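PDB 3A54: protein-glutaminase from Chryseobacterium proteolyticum, which probably deamidates glutamine side chains within proteins to glutamate, releasing ammonia. Local coordinates for residues A[45-50]-A[195-200]. The protein carries 1 engineered substitution. Residues are numbered along the deposited sequence; the frame is centred on the assembly and turned at random. Where two conformers were deposited one is given.
Sequences LTQQFY and SYHVAI. Engineered in segment 45-50: Gln-47 (natural residue Ala).
Gln-47, an engineered residue that replaces alanine, sends CG anti to its carbonyl carbon (chi1 -59°) and runs extended toward CD, while Tyr-196 sets CG between its backbone N and carbonyl carbon (chi1 86°); together these torsions bring the amide to Tyr-196 O and His-197 and the phenol to Leu-45. The contact is consistent with a propeptide loop laid over a cysteine-protease-like active site, a worked example of that principle, since His-197 belongs to a probable Cys-His-Asp triad with Cys-156 and Asp-217. NE2 of Gln-47 donates almost straight to Tyr-196 O at 2.9 Å, in the carbonyl plane and on a lone pair. Gln-47 NE2 also lies 3.3 Å from His-197 ND1, and His-197 NE2 is hydrogen-bonded to Asp-217 OD2. Amide and imidazole planes are only 10° apart, and Gln-47 OE1 accepts from the backbone N of Cys-156, much as a glutamine substrate might lie. The backbone reinforces this hold: Ser-195 N donates to Gln-47 O at 2.9 Å. Beyond it, CB of Ser-195 rests over one face of the Phe-49 ring in a CH-pi contact, 4.0 Å from the centroid. On the loop itself, Thr-46 OG1 accepts from Gln-48 N, forming an ST turn, and is also bound to Asp-154. A water links Thr-46 O, Gln-48 O and Ser-195 OG. The Tyr-196 side chain crosses that of Gln-47 at about a right angle and reaches past it, where Tyr-196 OH donates to Leu-45 O at 2.6 Å.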
loop_
_atom_site.group_PDB
_atom_site.type_symbol
_atom_site.label_atom_id
_atom_site.label_comp_id
_atom_site.label_asym_id
_atom_site.label_seq_id
_atom_site.Cartn_x
_atom_site.Cartn_y
_atom_site.Cartn_z
ATOM N N LEU A 45 6.081 -2.643 -0.114
ATOM C CA LEU A 45 5.557 -1.344 -0.539
ATOM C C LEU A 45 4.582 -1.398 -1.717
ATOM O O LEU A 45 3.445 -0.938 -1.600
ATOM C CB LEU A 45 6.688 -0.345 -0.791
ATOM C CG LEU A 45 6.284 1.125 -0.824
ATOM C CD1 LEU A 45 5.558 1.518 0.467
ATOM C CD2 LEU A 45 7.502 2.005 -1.046
ATOM N N THR A 46 5.012 -1.947 -2.847
ATOM C CA THR A 46 4.103 -2.053 -3.983
ATOM C C THR A 46 2.974 -3.042 -3.686
ATOM O O THR A 46 3.201 -4.070 -3.041
ATOM C CB THR A 46 4.836 -2.463 -5.285
ATOM O OG1 THR A 46 3.875 -2.635 -6.334
ATOM C CG2 THR A 46 5.590 -3.764 -5.096
ATOM N N GLN A 47 1.763 -2.731 -4.147
ATOM C CA GLN A 47 0.624 -3.643 -4.028
ATOM C C GLN A 47 0.587 -4.687 -5.131
ATOM O O GLN A 47 -0.248 -5.588 -5.118
ATOM C CB GLN A 47 -0.687 -2.872 -4.114
ATOM C CG GLN A 47 -0.850 -1.824 -3.068
ATOM C CD GLN A 47 -2.140 -1.051 -3.243
ATOM O OE1 GLN A 47 -2.153 0.037 -3.840
ATOM N NE2 GLN A 47 -3.239 -1.605 -2.726
ATOM N N GLN A 48 1.474 -4.548 -6.103
ATOM C CA GLN A 48 1.361 -5.395 -7.270
ATOM C C GLN A 48 1.925 -6.797 -7.090
ATOM O O GLN A 48 2.906 -7.015 -6.382
ATOM C CB GLN A 48 1.956 -4.694 -8.477
ATOM C CG GLN A 48 1.267 -3.371 -8.717
ATOM C CD GLN A 48 1.696 -2.712 -9.991
ATOM O OE1 GLN A 48 1.527 -3.261 -11.075
ATOM N NE2 GLN A 48 2.244 -1.525 -9.874
ATOM N N PHE A 49 1.242 -7.752 -7.716
ATOM C CA PHE A 49 1.741 -9.121 -7.794
ATOM C C PHE A 49 2.621 -9.263 -9.025
ATOM O O PHE A 49 2.312 -8.732 -10.097
ATOM C CB PHE A 49 0.610 -10.134 -7.921
ATOM C CG PHE A 49 -0.052 -10.490 -6.625
ATOM C CD1 PHE A 49 -1.400 -10.219 -6.421
ATOM C CD2 PHE A 49 0.655 -11.153 -5.631
ATOM C CE1 PHE A 49 -2.028 -10.584 -5.232
ATOM C CE2 PHE A 49 0.033 -11.513 -4.445
ATOM C CZ PHE A 49 -1.309 -11.225 -4.247
ATOM N N TYR A 50 3.714 -9.989 -8.865
ATOM C CA TYR A 50 4.558 -10.373 -9.982
ATOM C C TYR A 50 4.477 -11.879 -10.141
ATOM O O TYR A 50 4.103 -12.593 -9.223
ATOM C CB TYR A 50 5.990 -9.886 -9.757
ATOM C CG TYR A 50 6.038 -8.388 -9.786
ATOM C CD1 TYR A 50 5.702 -7.643 -8.659
ATOM C CD2 TYR A 50 6.352 -7.709 -10.957
ATOM C CE1 TYR A 50 5.709 -6.261 -8.694
ATOM C CE2 TYR A 50 6.367 -6.333 -10.998
ATOM C CZ TYR A 50 6.049 -5.614 -9.863
ATOM O OH TYR A 50 6.057 -4.243 -9.902
ATOM N N SER A 195 -1.644 -7.438 -3.452
ATOM C CA SER A 195 -1.123 -8.305 -2.389
ATOM C C SER A 195 -1.472 -7.757 -1.004
ATOM O O SER A 195 -1.513 -8.508 -0.028
ATOM C CB SER A 195 0.392 -8.442 -2.500
ATOM O OG SER A 195 1.010 -7.177 -2.333
ATOM N N TYR A 196 -1.688 -6.447 -0.917
ATOM C CA TYR A 196 -2.132 -5.820 0.332
ATOM C C TYR A 196 -2.785 -4.490 0.007
ATOM O O TYR A 196 -2.687 -3.994 -1.122
ATOM C CB TYR A 196 -0.952 -5.596 1.304
ATOM C CG TYR A 196 -0.196 -4.293 1.084
ATOM C CD1 TYR A 196 0.719 -4.156 0.038
ATOM C CD2 TYR A 196 -0.409 -3.190 1.910
ATOM C CE1 TYR A 196 1.406 -2.954 -0.167
ATOM C CE2 TYR A 196 0.266 -1.997 1.719
ATOM C CZ TYR A 196 1.174 -1.878 0.677
ATOM O OH TYR A 196 1.846 -0.683 0.495
ATOM N N HIS A 197 -3.455 -3.913 0.995
ATOM C CA HIS A 197 -4.010 -2.576 0.864
ATOM C C HIS A 197 -3.893 -1.898 2.225
ATOM O O HIS A 197 -3.741 -2.574 3.245
ATOM C CB HIS A 197 -5.457 -2.646 0.379
ATOM C CG HIS A 197 -6.058 -1.311 0.048
ATOM N ND1 HIS A 197 -5.351 -0.306 -0.578
ATOM C CD2 HIS A 197 -7.312 -0.828 0.237
ATOM C CE1 HIS A 197 -6.139 0.743 -0.750
ATOM N NE2 HIS A 197 -7.332 0.456 -0.259
ATOM N N VAL A 198 -3.933 -0.573 2.241
ATOM C CA VAL A 198 -3.886 0.174 3.493
ATOM C C VAL A 198 -4.783 1.392 3.364
ATOM O O VAL A 198 -4.957 1.928 2.261
ATOM C CB VAL A 198 -2.431 0.584 3.882
ATOM C CG1 VAL A 198 -1.847 1.567 2.876
ATOM C CG2 VAL A 198 -2.361 1.157 5.322
ATOM N N ALA A 199 -5.371 1.809 4.481
ATOM C CA ALA A 199 -6.094 3.075 4.552
ATOM C C ALA A 199 -5.973 3.595 5.981
ATOM O O ALA A 199 -5.391 2.920 6.839
ATOM C CB ALA A 199 -7.546 2.898 4.152
ATOM N N ILE A 200 -6.487 4.790 6.241
ATOM C CA ILE A 200 -6.430 5.316 7.603
ATOM C C ILE A 200 -7.614 4.823 8.422
ATOM O O ILE A 200 -8.731 4.706 7.910
ATOM C CB ILE A 200 -6.301 6.865 7.655
ATOM C CG1 ILE A 200 -7.486 7.562 6.957
ATOM C CG2 ILE A 200 -4.958 7.293 7.061
ATOM C CD1 ILE A 200 -7.590 9.063 7.300
HETATM O O HOH W 1 3.380 -6.745 -3.748
#